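Local coordinates for cytochrome c, mono-and diheme variant (Methylophaga aminisulfidivorans MP, PDB 7C90), which binds heme c covalently and, as a cytochrome cL of the methanol oxidation system, probably carries electrons, at residues L45-G50 / F121-G126; E67-N71 / L145-A149; S153-A159 / F173-P179; R37-T41 / G126-S130. All coordinates share one frame; numbering follows the deposited sequence.

Contact 1. Residues L45-G50 / F121-G126. With HEC (heme c), chain E.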
# COMPACT_ATOMS: atom_id res chain seq x y z
N LEU A 45 -17.18 19.49 -1.40
CA LEU A 45 -16.29 19.62 -0.24
C LEU A 45 -16.72 20.90 0.48
O LEU A 45 -16.78 21.95 -0.18
CB LEU A 45 -14.84 19.70 -0.72
CG LEU A 45 -14.24 18.42 -1.32
CD1 LEU A 45 -12.79 18.66 -1.73
CD2 LEU A 45 -14.30 17.25 -0.35
N ASP A 46 -17.11 20.74 1.74
CA ASP A 46 -17.35 21.80 2.75
C ASP A 46 -16.00 22.22 3.33
O ASP A 46 -15.44 21.49 4.15
CB ASP A 46 -18.30 21.29 3.84
CG ASP A 46 -18.71 22.34 4.88
OD1 ASP A 46 -18.10 23.44 4.88
OD2 ASP A 46 -19.64 22.05 5.68
N LEU A 47 -15.48 23.36 2.91
CA LEU A 47 -14.11 23.79 3.26
C LEU A 47 -14.04 24.31 4.70
O LEU A 47 -12.91 24.43 5.21
CB LEU A 47 -13.67 24.84 2.23
CG LEU A 47 -13.44 24.27 0.83
CD1 LEU A 47 -12.73 25.27 -0.05
CD2 LEU A 47 -12.64 22.99 0.88
N SER A 48 -15.17 24.58 5.35
CA SER A 48 -15.22 25.01 6.77
C SER A 48 -14.94 23.82 7.70
O SER A 48 -14.79 24.05 8.92
CB SER A 48 -16.53 25.65 7.10
OG SER A 48 -17.56 24.68 7.04
N PHE A 49 -14.90 22.59 7.17
CA PHE A 49 -14.56 21.37 7.94
C PHE A 49 -13.06 21.35 8.20
O PHE A 49 -12.28 21.91 7.39
CB PHE A 49 -14.97 20.09 7.21
CG PHE A 49 -16.25 19.48 7.72
CD1 PHE A 49 -17.47 19.87 7.19
CD2 PHE A 49 -16.22 18.55 8.74
CE1 PHE A 49 -18.65 19.32 7.68
CE2 PHE A 49 -17.40 18.00 9.23
CZ PHE A 49 -18.61 18.39 8.70
N GLY A 50 -12.68 20.73 9.31
CA GLY A 50 -11.30 20.31 9.55
C GLY A 50 -10.54 21.30 10.42
O GLY A 50 -11.17 22.20 10.98
N PHE A 121 -5.67 20.51 -4.61
CA PHE A 121 -6.19 20.85 -3.26
C PHE A 121 -7.35 19.87 -2.95
O PHE A 121 -7.35 19.24 -1.89
CB PHE A 121 -6.61 22.31 -3.17
CG PHE A 121 -7.16 22.68 -1.83
CD1 PHE A 121 -8.51 22.50 -1.55
CD2 PHE A 121 -6.34 23.17 -0.84
CE1 PHE A 121 -9.01 22.79 -0.29
CE2 PHE A 121 -6.85 23.48 0.41
CZ PHE A 121 -8.18 23.29 0.68
N GLU A 122 -8.27 19.66 -3.90
CA GLU A 122 -9.45 18.77 -3.65
C GLU A 122 -8.96 17.39 -3.28
O GLU A 122 -9.54 16.82 -2.36
CB GLU A 122 -10.41 18.70 -4.85
CG GLU A 122 -11.08 20.03 -5.09
CD GLU A 122 -11.65 20.23 -6.49
OE1 GLU A 122 -11.17 19.55 -7.44
OE2 GLU A 122 -12.55 21.08 -6.64
N THR A 123 -7.96 16.86 -3.97
CA THR A 123 -7.50 15.47 -3.78
C THR A 123 -6.91 15.40 -2.36
O THR A 123 -7.19 14.45 -1.62
CB THR A 123 -6.55 15.04 -4.90
OG1 THR A 123 -7.25 15.01 -6.14
CG2 THR A 123 -5.91 13.69 -4.63
N ILE A 124 -6.12 16.38 -1.97
CA ILE A 124 -5.46 16.38 -0.64
C ILE A 124 -6.53 16.60 0.43
O ILE A 124 -6.58 15.81 1.43
CB ILE A 124 -4.33 17.42 -0.55
CG1 ILE A 124 -3.24 17.10 -1.59
CG2 ILE A 124 -3.76 17.46 0.85
CD1 ILE A 124 -2.24 18.24 -1.82
N TYR A 125 -7.34 17.65 0.28
CA TYR A 125 -8.32 18.02 1.33
C TYR A 125 -9.30 16.86 1.57
O TYR A 125 -9.47 16.46 2.77
CB TYR A 125 -8.97 19.35 0.94
CG TYR A 125 -9.88 19.91 1.98
CD1 TYR A 125 -9.40 20.66 3.05
CD2 TYR A 125 -11.23 19.64 1.94
CE1 TYR A 125 -10.26 21.13 4.03
CE2 TYR A 125 -12.10 20.11 2.90
CZ TYR A 125 -11.62 20.86 3.95
OH TYR A 125 -12.53 21.30 4.88
N GLY A 126 -9.94 16.37 0.49
CA GLY A 126 -11.08 15.42 0.49
C GLY A 126 -10.65 13.97 0.36
O GLY A 126 -11.47 13.11 0.58
FE HEC E . -1.61 10.41 -1.44
CHA HEC E . -3.08 9.50 -4.41
CHB HEC E . -1.10 13.52 -2.62
CHC HEC E . -0.64 11.39 1.70
CHD HEC E . -1.47 7.14 -0.50
NA HEC E . -2.08 11.33 -3.21
C1A HEC E . -2.62 10.85 -4.31
C2A HEC E . -2.80 11.81 -5.41
C3A HEC E . -2.25 13.04 -4.85
C4A HEC E . -1.76 12.59 -3.52
CMA HEC E . -2.05 14.39 -5.45
CAA HEC E . -3.43 11.62 -6.74
CBA HEC E . -2.24 11.62 -7.69
CGA HEC E . -2.68 11.55 -9.12
O1A HEC E . -3.82 11.92 -9.42
O2A HEC E . -1.87 11.02 -9.93
NB HEC E . -0.98 12.18 -0.62
C1B HEC E . -0.76 13.30 -1.24
C2B HEC E . -0.22 14.39 -0.40
C3B HEC E . -0.11 13.76 0.90
C4B HEC E . -0.61 12.41 0.65
CMB HEC E . 0.13 15.79 -0.83
CAB HEC E . 0.38 14.39 2.21
CBB HEC E . -0.57 15.41 2.71
NC HEC E . -1.13 9.44 0.28
C1C HEC E . -0.81 10.00 1.46
C2C HEC E . -0.53 9.06 2.55
C3C HEC E . -0.79 7.78 1.88
C4C HEC E . -1.14 8.12 0.51
CMC HEC E . -0.12 9.43 3.94
CAC HEC E . -0.56 6.45 2.55
CBC HEC E . -1.30 6.28 3.85
ND HEC E . -2.15 8.63 -2.33
C1D HEC E . -2.02 7.42 -1.83
C2D HEC E . -2.55 6.35 -2.65
C3D HEC E . -3.04 7.03 -3.82
C4D HEC E . -2.76 8.43 -3.48
CMD HEC E . -2.58 4.91 -2.32
CAD HEC E . -3.77 6.49 -4.99
CBD HEC E . -5.24 6.74 -4.63
CGD HEC E . -6.22 6.76 -5.79
O1D HEC E . -5.88 6.29 -6.89
O2D HEC E . -7.39 7.20 -5.63
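Tyr125 and Phe49 make the one clear hydrogen bond here: the phenol OH of Tyr125 donates to Phe49 O at 2.6 Å, coming from above the carbonyl plane (44° out of it). Two further carbonyl oxygens stand near the same hydroxyl, Asp46 O at 3.0 Å from Tyr125 OH and Leu47 O a little farther off; Leu47 O is also bonded to Lys141. The loop curls round the phenol because residues 46-49 form a type I beta turn, tightened by an Asx turn, Asp46 OD1 accepting from Ser48 N; the same oxygen also takes Ser48 OG.

This loop precedes helix 57-65 and packs on the side of helix 117-126 that carries Phe121 and Tyr125, while Thr123 and Ile124 of the same helix line the heme c pocket; Ile124 CD1 lies 3.5 Å from the heme methyl CMB.

Apolar contacts surround the ring and the helix end. Leu47 CD2 sits over one face of the Tyr125 ring in a CH-pi contact, 3.8 Å from the centroid, and also meets the edge of the Phe121 ring at CE1. The two branches of Leu45 straddle the helix end, CD1 against Glu122 and CD2 on Gly126 CA at 3.8 Å. With its CG anti to the backbone N (chi1 -174°), Tyr125 extends into the turn. A leucine at Tyr125 would probably leave Phe49 O without this donor and Leu47 CD2 without its aromatic face.

Contact 2. Residues E67-N71 / L145-A149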
# COMPACT_ATOMS: atom_id res chain seq x y z
N GLU A 67 -6.14 29.67 -7.31
CA GLU A 67 -4.70 29.95 -7.56
C GLU A 67 -3.94 29.85 -6.23
O GLU A 67 -4.44 30.37 -5.23
CB GLU A 67 -4.49 31.33 -8.17
CG GLU A 67 -3.02 31.63 -8.45
CD GLU A 67 -2.71 32.96 -9.14
OE1 GLU A 67 -3.41 33.96 -8.85
OE2 GLU A 67 -1.76 32.98 -9.96
N ASN A 68 -2.77 29.21 -6.25
CA ASN A 68 -1.91 29.00 -5.05
C ASN A 68 -0.77 30.03 -5.06
O ASN A 68 0.16 29.81 -5.81
CB ASN A 68 -1.37 27.57 -4.99
CG ASN A 68 -0.57 27.33 -3.72
OD1 ASN A 68 -0.41 28.25 -2.92
ND2 ASN A 68 -0.11 26.10 -3.53
N LEU A 69 -0.89 31.12 -4.29
CA LEU A 69 0.11 32.21 -4.25
C LEU A 69 1.46 31.65 -3.82
O LEU A 69 2.45 32.33 -4.08
CB LEU A 69 -0.29 33.28 -3.23
CG LEU A 69 -1.46 34.18 -3.61
CD1 LEU A 69 -1.60 35.31 -2.61
CD2 LEU A 69 -1.31 34.69 -5.04
N TYR A 70 1.51 30.52 -3.11
CA TYR A 70 2.80 30.03 -2.57
C TYR A 70 3.65 29.38 -3.67
O TYR A 70 4.81 29.15 -3.35
CB TYR A 70 2.65 29.06 -1.40
CG TYR A 70 2.05 29.65 -0.14
CD1 TYR A 70 2.45 30.88 0.38
CD2 TYR A 70 1.09 28.94 0.56
CE1 TYR A 70 1.90 31.38 1.55
CE2 TYR A 70 0.54 29.41 1.73
CZ TYR A 70 0.95 30.64 2.24
OH TYR A 70 0.38 31.07 3.40
N ASN A 71 3.13 29.14 -4.89
CA ASN A 71 3.92 28.49 -5.96
C ASN A 71 5.23 29.24 -6.24
O ASN A 71 6.17 28.59 -6.74
CB ASN A 71 3.11 28.30 -7.25
CG ASN A 71 2.08 27.20 -7.11
OD1 ASN A 71 2.18 26.39 -6.19
ND2 ASN A 71 1.09 27.18 -7.99
N LEU A 145 -1.68 24.24 1.13
CA LEU A 145 -1.15 25.10 0.03
C LEU A 145 0.39 25.13 0.08
O LEU A 145 1.01 25.16 -0.97
CB LEU A 145 -1.73 26.51 0.14
CG LEU A 145 -3.24 26.59 -0.01
CD1 LEU A 145 -3.73 28.01 0.26
CD2 LEU A 145 -3.64 26.15 -1.41
N HIS A 146 1.00 25.13 1.25
CA HIS A 146 2.47 25.01 1.41
C HIS A 146 2.96 23.72 0.76
O HIS A 146 3.92 23.73 -0.06
CB HIS A 146 2.85 25.09 2.89
CG HIS A 146 2.91 26.49 3.39
ND1 HIS A 146 1.86 27.11 3.98
CD2 HIS A 146 3.92 27.37 3.38
CE1 HIS A 146 2.23 28.32 4.37
NE2 HIS A 146 3.49 28.51 4.00
N ILE A 147 2.31 22.61 1.11
CA ILE A 147 2.70 21.27 0.58
C ILE A 147 2.54 21.30 -0.93
O ILE A 147 3.37 20.73 -1.64
CB ILE A 147 1.87 20.15 1.24
CG1 ILE A 147 2.22 20.01 2.73
CG2 ILE A 147 2.05 18.84 0.48
CD1 ILE A 147 1.37 18.99 3.48
N MET A 148 1.43 21.87 -1.40
CA MET A 148 1.17 21.96 -2.86
C MET A 148 2.27 22.76 -3.56
O MET A 148 2.79 22.27 -4.59
CB MET A 148 -0.19 22.57 -3.14
CG MET A 148 -1.31 21.57 -2.87
SD MET A 148 -2.91 22.40 -2.77
CE MET A 148 -3.04 23.24 -4.34
N ALA A 149 2.65 23.93 -3.04
CA ALA A 149 3.75 24.71 -3.67
C ALA A 149 5.01 23.84 -3.77
O ALA A 149 5.63 23.80 -4.85
CB ALA A 149 4.04 25.99 -2.92
O HOH W 1 6.13 25.96 -7.02
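Asn68 holds its CG anti to the backbone N (chi1 -176°), which carries the amide across to the helix, while Tyr70, with CG beside its own backbone N, brings its ring over the face of His146. Asn68 ND2 donates to Leu145 O at 2.9 Å in a nearly straight bond (165°), with the acceptor close to the amide plane. Leu145 O already receives the helical N-H of Ala149, so two donors grip one buried carbonyl. Asn68 OD1 in turn accepts from Tyr70 N at 3.0 Å, an Asx turn that fixes the amide's rotation.

The rings of Tyr70 and His146 meet obliquely, planes at 32° and centroids 4.0 Å apart, with Tyr70 CE2 over the imidazole face near CE1. Asp142 secures both, its carboxylate bonding Tyr70 OH and its backbone O bonding His146 ND1. Beside them Leu145 CB meets the edge of the Tyr70 ring at CD2, and Ala149 CB packs on the Tyr70 backbone and CB, 3.3 Å from Tyr70 O. Asn71 OD1 rests on Ala149 CA at 3.4 Å, while Asn71 ND2 is hydrogen-bonded to Asp117, and a water donates to both Asn71 O and Ala149 O, joining the two backbones.

The loop between helices 57-65 and 74-87 is thereby fastened to helix 141-153, the C-terminal helix of the cytochrome c fold, whose Ile147, pointing away from this loop, belongs to the heme pocket.

Contact 3. Residues S153-A159 / F173-P179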
# COMPACT_ATOMS: atom_id res chain seq x y z
N SER A 153 7.16 22.52 -7.10
CA SER A 153 8.56 23.01 -7.20
C SER A 153 9.49 21.87 -7.61
O SER A 153 10.52 22.16 -8.22
CB SER A 153 9.01 23.64 -5.90
OG SER A 153 9.28 22.64 -4.90
N VAL A 154 9.13 20.61 -7.32
CA VAL A 154 10.03 19.44 -7.59
C VAL A 154 9.62 18.76 -8.89
O VAL A 154 10.26 17.80 -9.24
CB VAL A 154 10.08 18.45 -6.41
CG1 VAL A 154 10.79 19.09 -5.24
CG2 VAL A 154 8.70 17.93 -5.99
N TYR A 155 8.63 19.31 -9.60
CA TYR A 155 8.12 18.77 -10.88
C TYR A 155 9.24 18.61 -11.90
O TYR A 155 10.00 19.59 -12.08
CB TYR A 155 7.13 19.75 -11.49
CG TYR A 155 6.40 19.32 -12.74
CD1 TYR A 155 5.48 18.29 -12.72
CD2 TYR A 155 6.56 20.04 -13.91
CE1 TYR A 155 4.78 17.93 -13.87
CE2 TYR A 155 5.85 19.71 -15.05
CZ TYR A 155 4.94 18.68 -15.03
OH TYR A 155 4.22 18.40 -16.16
N TRP A 156 9.26 17.47 -12.59
CA TRP A 156 10.28 17.05 -13.58
C TRP A 156 9.59 16.66 -14.88
O TRP A 156 10.24 16.08 -15.72
CB TRP A 156 11.17 15.91 -13.04
CG TRP A 156 10.44 14.64 -12.71
CD1 TRP A 156 9.93 13.73 -13.58
CD2 TRP A 156 10.11 14.16 -11.40
NE1 TRP A 156 9.31 12.71 -12.91
CE2 TRP A 156 9.41 12.95 -11.56
CE3 TRP A 156 10.32 14.65 -10.11
CZ2 TRP A 156 8.94 12.21 -10.48
CZ3 TRP A 156 9.84 13.93 -9.04
CH2 TRP A 156 9.16 12.73 -9.23
N GLY A 157 8.28 16.90 -14.99
CA GLY A 157 7.52 16.63 -16.22
C GLY A 157 7.64 17.78 -17.22
O GLY A 157 8.46 18.68 -17.02
N SER A 158 6.83 17.74 -18.27
CA SER A 158 6.86 18.70 -19.39
C SER A 158 6.07 19.96 -19.00
O SER A 158 5.07 19.84 -18.27
CB SER A 158 6.31 18.07 -20.63
OG SER A 158 4.89 18.03 -20.57
N ALA A 159 6.50 21.12 -19.48
CA ALA A 159 5.85 22.43 -19.24
C ALA A 159 4.45 22.41 -19.87
O ALA A 159 3.56 23.10 -19.36
CB ALA A 159 6.68 23.54 -19.83
N PHE A 173 10.33 27.73 -18.04
CA PHE A 173 10.32 26.58 -17.10
C PHE A 173 11.43 25.59 -17.47
O PHE A 173 11.53 25.21 -18.64
CB PHE A 173 8.94 25.92 -17.09
CG PHE A 173 8.88 24.62 -16.34
CD1 PHE A 173 8.80 24.61 -14.95
CD2 PHE A 173 8.94 23.41 -17.02
CE1 PHE A 173 8.77 23.40 -14.26
CE2 PHE A 173 8.91 22.21 -16.33
CZ PHE A 173 8.83 22.22 -14.95
N LYS A 174 12.24 25.16 -16.49
CA LYS A 174 13.15 23.99 -16.62
C LYS A 174 12.68 22.87 -15.69
O LYS A 174 12.54 23.08 -14.49
CB LYS A 174 14.60 24.38 -16.33
CG LYS A 174 15.64 23.79 -17.28
CD LYS A 174 16.07 22.37 -16.95
CE LYS A 174 17.42 22.01 -17.54
NZ LYS A 174 17.51 22.37 -18.98
N PRO A 175 12.38 21.66 -16.22
CA PRO A 175 12.04 20.51 -15.38
C PRO A 175 13.10 20.32 -14.29
O PRO A 175 14.29 20.47 -14.58
CB PRO A 175 12.01 19.32 -16.35
CG PRO A 175 11.69 19.94 -17.70
CD PRO A 175 12.30 21.34 -17.66
N ALA A 176 12.67 20.06 -13.06
CA ALA A 176 13.57 19.78 -11.92
C ALA A 176 14.22 18.40 -12.15
O ALA A 176 13.90 17.73 -13.16
CB ALA A 176 12.84 19.85 -10.61
N GLU A 177 15.11 18.03 -11.23
CA GLU A 177 15.90 16.77 -11.23
C GLU A 177 14.91 15.61 -11.08
O GLU A 177 14.14 15.62 -10.09
CB GLU A 177 16.91 16.74 -10.08
CG GLU A 177 17.82 17.97 -9.99
CD GLU A 177 17.17 19.25 -9.48
OE1 GLU A 177 15.94 19.23 -9.19
OE2 GLU A 177 17.88 20.28 -9.38
N VAL A 178 14.90 14.69 -12.04
CA VAL A 178 14.21 13.38 -11.92
C VAL A 178 14.83 12.62 -10.74
O VAL A 178 16.05 12.61 -10.57
CB VAL A 178 14.29 12.57 -13.22
CG1 VAL A 178 13.70 11.19 -13.03
CG2 VAL A 178 13.62 13.29 -14.37
N PRO A 179 14.01 12.00 -9.86
CA PRO A 179 14.53 11.03 -8.90
C PRO A 179 14.92 9.74 -9.65
O PRO A 179 14.23 9.36 -10.58
CB PRO A 179 13.38 10.83 -7.91
CG PRO A 179 12.45 11.99 -8.17
CD PRO A 179 12.58 12.25 -9.66
O HOH W 2 12.63 16.94 -8.29
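The pyrrolidine of Pro179 presses on the indole of Trp156, its CD sitting 3.2 Å from the centroid of the six-membered ring and only 12° off the ring normal. Pro179 CG follows over the CZ3-CH2 side, and Val178 CG2 fills the angle between Trp156 CB and CD1, 3.8 Å from CD1. Trp156 takes the crowded position between its backbone N and carbonyl carbon (chi1 62°), which turns the indole back along residues 178-179. An alanine at Trp156 would probably open a gap against Pro179 and leave Val178 CG2 without the surface it rests on.

Ala176 is a small bump between the two aromatic ends: its CB fits against Tyr155 O and Val154 O, while its N donates to Tyr155 O at 2.9 Å. A water spans the adjoining notch, donating to Val154 O and Glu177 O. In this way the C-terminal tail, running on from helix 167-171, doubles back over the loop that follows helix 141-153 of the cytochrome c fold.

Toward the other end Phe173 wedges its CZ against the edge of the Tyr155 ring, 3.3 Å from CD2, with the planes at 46°. Ala159 CB meets Phe173 at CD2, and Gly157 O lies at the edge of the same ring. Pro175 CG nestles 3.5 Å from Gly157 O, while Tyr155 OH bonds Ser158 O, holding the phenol that Phe173 abuts.

Contact 4. Residues R37-T41 / G126-S130. With HEC (heme c), chain E.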
# COMPACT_ATOMS: atom_id res chain seq x y z
N ARG A 37 -14.97 19.91 -5.27
CA ARG A 37 -15.57 18.56 -5.30
C ARG A 37 -14.54 17.47 -5.00
O ARG A 37 -13.41 17.58 -5.40
CB ARG A 37 -16.24 18.30 -6.64
CG ARG A 37 -17.27 19.34 -7.06
CD ARG A 37 -18.09 18.87 -8.24
NE ARG A 37 -19.17 19.78 -8.59
CZ ARG A 37 -20.42 19.68 -8.19
NH1 ARG A 37 -20.80 18.69 -7.40
NH2 ARG A 37 -21.32 20.56 -8.57
N ASN A 38 -15.01 16.46 -4.28
CA ASN A 38 -14.29 15.21 -3.96
C ASN A 38 -13.83 14.52 -5.26
O ASN A 38 -14.62 14.35 -6.19
CB ASN A 38 -15.17 14.35 -3.06
CG ASN A 38 -14.44 13.10 -2.61
OD1 ASN A 38 -14.19 12.22 -3.42
ND2 ASN A 38 -14.07 13.05 -1.34
N THR A 39 -12.57 14.13 -5.30
CA THR A 39 -11.88 13.57 -6.48
C THR A 39 -12.51 12.24 -6.91
O THR A 39 -12.52 11.95 -8.12
CB THR A 39 -10.39 13.46 -6.12
OG1 THR A 39 -9.95 14.80 -5.89
CG2 THR A 39 -9.61 12.76 -7.21
N VAL A 40 -13.02 11.45 -5.97
CA VAL A 40 -13.58 10.09 -6.21
C VAL A 40 -15.12 10.16 -6.28
O VAL A 40 -15.69 9.62 -7.25
CB VAL A 40 -13.10 9.10 -5.12
CG1 VAL A 40 -13.84 7.77 -5.19
CG2 VAL A 40 -11.60 8.91 -5.18
N THR A 41 -15.77 10.79 -5.31
CA THR A 41 -17.25 10.72 -5.14
C THR A 41 -17.93 11.83 -5.94
O THR A 41 -19.09 11.67 -6.18
CB THR A 41 -17.69 10.87 -3.69
OG1 THR A 41 -17.35 12.21 -3.29
CG2 THR A 41 -17.08 9.84 -2.77
N GLY A 126 -9.94 16.37 0.49
CA GLY A 126 -11.08 15.42 0.49
C GLY A 126 -10.65 13.97 0.36
O GLY A 126 -11.47 13.11 0.58
N GLY A 127 -9.39 13.70 0.03
CA GLY A 127 -8.87 12.34 -0.13
C GLY A 127 -9.29 11.73 -1.46
O GLY A 127 -9.94 12.38 -2.25
N ALA A 128 -8.84 10.53 -1.72
CA ALA A 128 -9.17 9.76 -2.94
C ALA A 128 -9.54 8.36 -2.48
O ALA A 128 -10.26 8.29 -1.47
CB ALA A 128 -8.01 9.83 -3.92
N ARG A 129 -9.10 7.30 -3.17
CA ARG A 129 -9.47 5.90 -2.86
C ARG A 129 -8.51 5.34 -1.81
O ARG A 129 -7.41 5.91 -1.65
CB ARG A 129 -9.34 4.98 -4.09
CG ARG A 129 -10.43 5.17 -5.13
CD ARG A 129 -10.32 4.15 -6.25
NE ARG A 129 -10.57 4.88 -7.48
CZ ARG A 129 -11.76 5.27 -7.88
NH1 ARG A 129 -12.84 4.96 -7.19
NH2 ARG A 129 -11.87 5.95 -9.01
N SER A 130 -8.90 4.24 -1.19
CA SER A 130 -8.00 3.32 -0.46
C SER A 130 -7.26 4.11 0.62
O SER A 130 -7.91 4.89 1.31
CB SER A 130 -7.08 2.62 -1.46
OG SER A 130 -6.43 1.49 -0.87
FE HEC E . -1.61 10.41 -1.44
CHA HEC E . -3.08 9.50 -4.41
CHB HEC E . -1.10 13.52 -2.62
CHC HEC E . -0.64 11.39 1.70
CHD HEC E . -1.47 7.14 -0.50
NA HEC E . -2.08 11.33 -3.21
C1A HEC E . -2.62 10.85 -4.31
C2A HEC E . -2.80 11.81 -5.41
C3A HEC E . -2.25 13.04 -4.85
C4A HEC E . -1.76 12.59 -3.52
CMA HEC E . -2.05 14.39 -5.45
CAA HEC E . -3.43 11.62 -6.74
CBA HEC E . -2.24 11.62 -7.69
CGA HEC E . -2.68 11.55 -9.12
O1A HEC E . -3.82 11.92 -9.42
O2A HEC E . -1.87 11.02 -9.93
NB HEC E . -0.98 12.18 -0.62
C1B HEC E . -0.76 13.30 -1.24
C2B HEC E . -0.22 14.39 -0.40
C3B HEC E . -0.11 13.76 0.90
C4B HEC E . -0.61 12.41 0.65
CMB HEC E . 0.13 15.79 -0.83
CAB HEC E . 0.38 14.39 2.21
CBB HEC E . -0.57 15.41 2.71
NC HEC E . -1.13 9.44 0.28
C1C HEC E . -0.81 10.00 1.46
C2C HEC E . -0.53 9.06 2.55
C3C HEC E . -0.79 7.78 1.88
C4C HEC E . -1.14 8.12 0.51
CMC HEC E . -0.12 9.43 3.94
CAC HEC E . -0.56 6.45 2.55
CBC HEC E . -1.30 6.28 3.85
ND HEC E . -2.15 8.63 -2.33
C1D HEC E . -2.02 7.42 -1.83
C2D HEC E . -2.55 6.35 -2.65
C3D HEC E . -3.04 7.03 -3.82
C4D HEC E . -2.76 8.43 -3.48
CMD HEC E . -2.58 4.91 -2.32
CAD HEC E . -3.77 6.49 -4.99
CBD HEC E . -5.24 6.74 -4.63
CGD HEC E . -6.22 6.76 -5.79
O1D HEC E . -5.88 6.29 -6.89
O2D HEC E . -7.39 7.20 -5.63
O HOH W 3 -11.23 14.75 -2.82
O HOH W 4 -14.61 7.94 -9.25
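This contact lies at the heme propionate site of the cytochrome c fold, where the loop following helix 117-126 approaches the iron ligand Met132 and is met by an Asx motif of the N-terminal loop. Val40 and Ala128 meet at its centre: Val40 CG2 rests 3.4 Å from Ala128 CA, a tight approach, and also touches Ala128 CB. The other methyl, CG1, packs obliquely on the Arg129 guanidinium, 3.6 Å from NH1. With CG1 anti to the backbone N (chi1 170°), that methyl is turned to the guanidinium, while CG2 lies on Ala128 and the start of Arg129.

Asn38 shapes the loop that presents Val40. Its OD1 accepts from Val40 N and, almost straight at 175°, from Thr41 N at 2.8 Å, the two donors arriving from opposite faces of the amide plane. That double grip holds the side chain in place, with ND2 lying 3.2 Å from Gly126 O. Gly127 breaks the helix with a positive phi, and its carbonyl receives a water that in turn accepts from Thr39 N. A second water donates to Val40 O and takes a weak bond from Arg129 NH2.

Arg129 NH1 has its main polar partner across the assembly, Phe182 O of a second subunit, so the guanidinium links two chains. On the heme side the backbone does the binding: Arg129 N donates to the propionate oxygen O2D of the heme at 3.0 Å (162°), and Ala128 CB stands 3.2 Å from that same oxygen.

Contacts 1 and 4 are neighbours that share Gly126: the N-terminal loop runs beside helix 117-126 and its exit, with Thr39 OG1 bonded to Thr123 OG1 and Arg37 N to Glu122 OE2, and both touch the heme. Contact 2 lies closer to the chain's centre and reaches contact 1 where Met148 packs on Phe121 and Ile124, so consecutive helices 117-126 and 141-153 connect them. Contact 3 is peripheral, on the opposite side of the chain's centre from contacts 1 and 4. Its chemistry is mostly aromatic-proline packing between two loops, whereas contact 1 buries a phenol hydroxyl against loop carbonyls, contact 2 pairs a buried amide with a helix carbonyl and contact 4 combines waters, heme propionate and a subunit interface.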